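Local coordinates for protein putative secreted lipase (Streptomyces sp. W007, PDB 5H6B) that probably hydrolyses the ester bonds of triacylglycerols as a thermostable secreted lipase of the alpha/beta-hydrolase clan, at residues Ile80-Asp92 / Met113-Lys127. Residues are numbered along the deposited sequence; the frame is centred on the assembly and turned at random.
Sequences IDKSAEQLDVFVD and MMPNYYLKFLGGADK
In this alpha/beta-hydrolase fold, two helices on one face of the parallel sheet meet where Tyr118 enters helix 80-98 as a knob among Ala84, Leu87, Asp88 and Val91. Helix 115-121, which follows the probable nucleophile elbow, crosses helix 80-92 at -73°, with axes 8.5 Å apart. A chi1 of 161° swings the Tyr118 ring away from its own backbone N and lays it along helix 80-92, toward Val91. The ring lies between Leu87 CG over one face and Gly124 CA over the other, both offset toward the rim. The phenol OH, buried with no polar partner in the model, ends 3.3 Å from Val91 CG1. With an alanine here, the phenol group that Val91 CG1 packs on is gone, and a gap would probably open between Leu87 and Gly124. Met114, bent at chi2 and chi3, lays SD 3.5 Å from Leu87 CD2 and 3.7 Å from Ala84 CA. Ala84 CB in turn packs 3.6 Å from Tyr117 CD1, while Leu122 CD1 reaches Ala84 O. Asp88 and Asp92, which take part in a zinc site, lie in the contact itself; Lys127 NZ makes a weak, salt-bridging hydrogen bond of 3.4 Å to Asp92 OD1.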
loop_
_atom_site.group_PDB
_atom_site.type_symbol
_atom_site.label_atom_id
_atom_site.label_comp_id
_atom_site.label_asym_id
_atom_site.label_seq_id
_atom_site.Cartn_x
_atom_site.Cartn_y
_atom_site.Cartn_z
ATOM N N ILE A 80 -14.873 -0.469 0.063
ATOM C CA ILE A 80 -13.578 0.221 0.024
ATOM C C ILE A 80 -13.712 1.707 0.401
ATOM O O ILE A 80 -12.778 2.278 0.974
ATOM C CB ILE A 80 -12.815 -0.029 -1.308
ATOM C CG1 ILE A 80 -12.668 -1.546 -1.520
ATOM C CG2 ILE A 80 -11.439 0.639 -1.280
ATOM C CD1 ILE A 80 -11.779 -1.976 -2.651
ATOM N N ASP A 81 -14.869 2.316 0.134
ATOM C CA ASP A 81 -15.123 3.688 0.620
ATOM C C ASP A 81 -15.091 3.770 2.141
ATOM O O ASP A 81 -14.492 4.688 2.686
ATOM C CB ASP A 81 -16.419 4.307 0.052
ATOM C CG ASP A 81 -17.662 3.458 0.296
ATOM O OD1 ASP A 81 -17.540 2.285 0.697
ATOM O OD2 ASP A 81 -18.777 3.956 0.041
ATOM N N LYS A 82 -15.684 2.793 2.828
ATOM C CA LYS A 82 -15.580 2.708 4.300
ATOM C C LYS A 82 -14.131 2.487 4.737
ATOM O O LYS A 82 -13.674 3.059 5.736
ATOM C CB LYS A 82 -16.435 1.570 4.881
ATOM C CG LYS A 82 -17.921 1.605 4.555
ATOM C CD LYS A 82 -18.615 2.839 5.097
ATOM C CE LYS A 82 -20.092 2.786 4.762
ATOM N NZ LYS A 82 -20.823 3.904 5.409
ATOM N N SER A 83 -13.411 1.648 3.998
ATOM C CA SER A 83 -11.997 1.410 4.309
ATOM C C SER A 83 -11.156 2.698 4.241
ATOM O O SER A 83 -10.295 2.951 5.106
ATOM C CB SER A 83 -11.420 0.327 3.402
ATOM O OG SER A 83 -11.955 -0.950 3.733
ATOM N N ALA A 84 -11.424 3.513 3.227
ATOM C CA ALA A 84 -10.765 4.808 3.087
ATOM C C ALA A 84 -11.084 5.737 4.250
ATOM O O ALA A 84 -10.231 6.530 4.640
ATOM C CB ALA A 84 -11.146 5.462 1.761
ATOM N N GLU A 85 -12.296 5.643 4.801
ATOM C CA GLU A 85 -12.652 6.431 5.987
ATOM C C GLU A 85 -11.896 5.952 7.211
ATOM O O GLU A 85 -11.450 6.774 8.005
ATOM C CB GLU A 85 -14.168 6.455 6.242
ATOM C CG GLU A 85 -14.632 7.196 7.514
ATOM C CD GLU A 85 -14.045 8.612 7.708
ATOM O OE1 GLU A 85 -13.822 9.346 6.708
ATOM O OE2 GLU A 85 -13.808 8.999 8.884
ATOM N N GLN A 86 -11.712 4.640 7.362
ATOM C CA GLN A 86 -10.867 4.117 8.469
ATOM C C GLN A 86 -9.434 4.651 8.383
ATOM O O GLN A 86 -8.812 4.991 9.399
ATOM C CB GLN A 86 -10.820 2.592 8.463
ATOM C CG GLN A 86 -12.129 1.909 8.760
ATOM C CD GLN A 86 -12.011 0.417 8.593
ATOM O OE1 GLN A 86 -12.069 -0.107 7.485
ATOM N NE2 GLN A 86 -11.836 -0.279 9.695
ATOM N N LEU A 87 -8.921 4.704 7.155
ATOM C CA LEU A 87 -7.586 5.239 6.881
ATOM C C LEU A 87 -7.508 6.716 7.281
ATOM O O LEU A 87 -6.529 7.141 7.909
ATOM C CB LEU A 87 -7.230 5.051 5.393
ATOM C CG LEU A 87 -5.930 5.682 4.892
ATOM C CD1 LEU A 87 -4.738 5.063 5.596
ATOM C CD2 LEU A 87 -5.802 5.552 3.380
ATOM N N ASP A 88 -8.552 7.468 6.917
ATOM C CA ASP A 88 -8.711 8.883 7.299
ATOM C C ASP A 88 -8.544 9.094 8.806
ATOM O O ASP A 88 -7.641 9.838 9.231
ATOM C CB ASP A 88 -10.075 9.409 6.812
ATOM C CG ASP A 88 -10.219 10.932 6.908
ATOM O OD1 ASP A 88 -9.323 11.635 7.449
ATOM O OD2 ASP A 88 -11.266 11.410 6.425
ATOM N N VAL A 89 -9.388 8.421 9.595
ATOM C CA VAL A 89 -9.310 8.458 11.078
ATOM C C VAL A 89 -7.916 8.041 11.575
ATOM O O VAL A 89 -7.335 8.684 12.466
ATOM C CB VAL A 89 -10.386 7.541 11.723
ATOM C CG1 VAL A 89 -10.129 7.322 13.213
ATOM C CG2 VAL A 89 -11.783 8.112 11.497
ATOM N N PHE A 90 -7.373 6.977 10.988
ATOM C CA PHE A 90 -6.067 6.457 11.418
ATOM C C PHE A 90 -4.916 7.448 11.171
ATOM O O PHE A 90 -4.060 7.625 12.045
ATOM C CB PHE A 90 -5.785 5.102 10.762
ATOM C CG PHE A 90 -4.570 4.402 11.308
ATOM C CD1 PHE A 90 -4.664 3.599 12.427
ATOM C CD2 PHE A 90 -3.325 4.549 10.694
ATOM C CE1 PHE A 90 -3.550 2.946 12.928
ATOM C CE2 PHE A 90 -2.211 3.895 11.183
ATOM C CZ PHE A 90 -2.324 3.090 12.308
ATOM N N VAL A 91 -4.888 8.090 10.002
ATOM C CA VAL A 91 -3.848 9.092 9.716
ATOM C C VAL A 91 -3.958 10.291 10.678
ATOM O O VAL A 91 -2.943 10.753 11.192
ATOM C CB VAL A 91 -3.857 9.576 8.240
ATOM C CG1 VAL A 91 -2.881 10.738 8.037
ATOM C CG2 VAL A 91 -3.490 8.442 7.291
ATOM N N ASP A 92 -5.178 10.777 10.915
ATOM C CA ASP A 92 -5.415 11.870 11.880
ATOM C C ASP A 92 -4.861 11.502 13.259
ATOM O O ASP A 92 -4.144 12.287 13.872
ATOM C CB ASP A 92 -6.912 12.229 11.973
ATOM C CG ASP A 92 -7.450 12.915 10.700
ATOM O OD1 ASP A 92 -6.675 13.573 9.977
ATOM O OD2 ASP A 92 -8.667 12.806 10.419
ATOM N N MET A 113 -3.922 1.047 -3.597
ATOM C CA MET A 113 -4.967 1.702 -4.378
ATOM C C MET A 113 -5.956 2.501 -3.526
ATOM O O MET A 113 -6.228 3.654 -3.826
ATOM C CB MET A 113 -5.707 0.680 -5.240
ATOM C CG MET A 113 -6.926 1.250 -5.956
ATOM S SD MET A 113 -8.407 1.091 -4.943
ATOM C CE MET A 113 -8.889 -0.611 -5.230
ATOM N N MET A 114 -6.505 1.874 -2.492
ATOM C CA MET A 114 -7.509 2.500 -1.614
ATOM C C MET A 114 -7.191 3.917 -1.086
ATOM O O MET A 114 -8.103 4.722 -0.997
ATOM C CB MET A 114 -7.832 1.560 -0.430
ATOM C CG MET A 114 -8.702 2.159 0.675
ATOM S SD MET A 114 -7.736 3.022 1.917
ATOM C CE MET A 114 -7.435 1.685 3.077
ATOM N N PRO A 115 -5.932 4.214 -0.686
ATOM C CA PRO A 115 -5.576 5.597 -0.266
ATOM C C PRO A 115 -5.839 6.728 -1.307
ATOM O O PRO A 115 -6.008 7.892 -0.927
ATOM C CB PRO A 115 -4.084 5.495 0.022
ATOM C CG PRO A 115 -3.882 4.071 0.443
ATOM C CD PRO A 115 -4.852 3.263 -0.372
ATOM N N ASN A 116 -5.887 6.385 -2.592
ATOM C CA ASN A 116 -6.262 7.351 -3.623
ATOM C C ASN A 116 -7.697 7.863 -3.448
ATOM O O ASN A 116 -7.994 9.010 -3.796
ATOM C CB ASN A 116 -6.053 6.755 -5.011
ATOM C CG ASN A 116 -4.595 6.414 -5.273
ATOM O OD1 ASN A 116 -4.222 5.245 -5.409
ATOM N ND2 ASN A 116 -3.761 7.424 -5.313
ATOM N N TYR A 117 -8.573 7.029 -2.879
ATOM C CA TYR A 117 -9.911 7.469 -2.492
ATOM C C TYR A 117 -9.850 8.515 -1.361
ATOM O O TYR A 117 -10.549 9.536 -1.395
ATOM C CB TYR A 117 -10.757 6.278 -2.058
ATOM C CG TYR A 117 -12.241 6.574 -2.012
ATOM C CD1 TYR A 117 -12.817 7.195 -0.905
ATOM C CD2 TYR A 117 -13.063 6.253 -3.084
ATOM C CE1 TYR A 117 -14.169 7.487 -0.869
ATOM C CE2 TYR A 117 -14.423 6.528 -3.051
ATOM C CZ TYR A 117 -14.964 7.147 -1.944
ATOM O OH TYR A 117 -16.304 7.410 -1.905
ATOM N N TYR A 118 -9.015 8.242 -0.365
ATOM C CA TYR A 118 -8.792 9.164 0.752
ATOM C C TYR A 118 -8.185 10.475 0.249
ATOM O O TYR A 118 -8.639 11.547 0.630
ATOM C CB TYR A 118 -7.911 8.472 1.792
ATOM C CG TYR A 118 -7.191 9.319 2.814
ATOM C CD1 TYR A 118 -7.883 10.006 3.814
ATOM C CD2 TYR A 118 -5.801 9.347 2.847
ATOM C CE1 TYR A 118 -7.211 10.746 4.772
ATOM C CE2 TYR A 118 -5.125 10.075 3.806
ATOM C CZ TYR A 118 -5.837 10.781 4.762
ATOM O OH TYR A 118 -5.141 11.487 5.707
ATOM N N LEU A 119 -7.183 10.374 -0.624
ATOM C CA LEU A 119 -6.544 11.554 -1.214
ATOM C C LEU A 119 -7.502 12.417 -2.040
ATOM O O LEU A 119 -7.428 13.639 -1.976
ATOM C CB LEU A 119 -5.363 11.156 -2.107
ATOM C CG LEU A 119 -4.158 10.531 -1.414
ATOM C CD1 LEU A 119 -3.143 10.172 -2.474
ATOM C CD2 LEU A 119 -3.570 11.472 -0.366
ATOM N N LYS A 120 -8.383 11.771 -2.802
ATOM C CA LYS A 120 -9.258 12.457 -3.751
ATOM C C LYS A 120 -10.554 12.974 -3.138
ATOM O O LYS A 120 -10.985 14.074 -3.477
ATOM C CB LYS A 120 -9.598 11.545 -4.931
ATOM C CG LYS A 120 -8.456 11.368 -5.914
ATOM C CD LYS A 120 -8.821 10.354 -6.984
ATOM C CE LYS A 120 -7.738 10.261 -8.041
ATOM N NZ LYS A 120 -8.051 9.237 -9.078
ATOM N N PHE A 121 -11.181 12.183 -2.266
ATOM C CA PHE A 121 -12.536 12.478 -1.787
ATOM C C PHE A 121 -12.678 12.787 -0.298
ATOM O O PHE A 121 -13.736 13.266 0.105
ATOM C CB PHE A 121 -13.472 11.325 -2.146
ATOM C CG PHE A 121 -13.475 10.985 -3.603
ATOM C CD1 PHE A 121 -13.916 11.913 -4.544
ATOM C CD2 PHE A 121 -13.021 9.742 -4.048
ATOM C CE1 PHE A 121 -13.916 11.604 -5.902
ATOM C CE2 PHE A 121 -13.021 9.425 -5.402
ATOM C CZ PHE A 121 -13.464 10.361 -6.332
ATOM N N LEU A 122 -11.655 12.518 0.515
ATOM C CA LEU A 122 -11.717 12.770 1.956
ATOM C C LEU A 122 -10.642 13.750 2.422
ATOM O O LEU A 122 -10.271 13.749 3.594
ATOM C CB LEU A 122 -11.607 11.448 2.734
ATOM C CG LEU A 122 -12.578 10.336 2.322
ATOM C CD1 LEU A 122 -12.296 9.093 3.146
ATOM C CD2 LEU A 122 -14.045 10.733 2.469
ATOM N N GLY A 123 -10.154 14.590 1.514
ATOM C CA GLY A 123 -9.157 15.614 1.851
ATOM C C GLY A 123 -7.804 15.146 2.369
ATOM O O GLY A 123 -7.118 15.888 3.083
ATOM N N GLY A 124 -7.405 13.927 2.001
ATOM C CA GLY A 124 -6.112 13.377 2.415
ATOM C C GLY A 124 -4.919 14.109 1.833
ATOM O O GLY A 124 -3.834 14.066 2.415
ATOM N N ALA A 125 -5.107 14.766 0.684
ATOM C CA ALA A 125 -4.071 15.633 0.074
ATOM C C ALA A 125 -3.342 16.513 1.110
ATOM O O ALA A 125 -2.113 16.604 1.118
ATOM C CB ALA A 125 -4.690 16.513 -1.003
ATOM N N ASP A 126 -4.116 17.123 1.998
ATOM C CA ASP A 126 -3.564 17.974 3.049
ATOM C C ASP A 126 -2.576 17.240 3.934
ATOM O O ASP A 126 -1.517 17.768 4.234
ATOM C CB ASP A 126 -4.691 18.562 3.920
ATOM C CG ASP A 126 -5.565 19.534 3.160
ATOM O OD1 ASP A 126 -5.037 20.242 2.275
ATOM O OD2 ASP A 126 -6.782 19.586 3.438
ATOM N N LYS A 127 -2.919 16.012 4.310
ATOM C CA LYS A 127 -2.195 15.262 5.331
ATOM C C LYS A 127 -1.136 14.278 4.801
ATOM O O LYS A 127 -0.475 13.623 5.600
ATOM C CB LYS A 127 -3.219 14.535 6.209
ATOM C CG LYS A 127 -4.163 15.480 6.946
ATOM C CD LYS A 127 -5.616 15.046 6.796
ATOM C CE LYS A 127 -6.595 16.023 7.439
ATOM N NZ LYS A 127 -7.976 15.456 7.491
#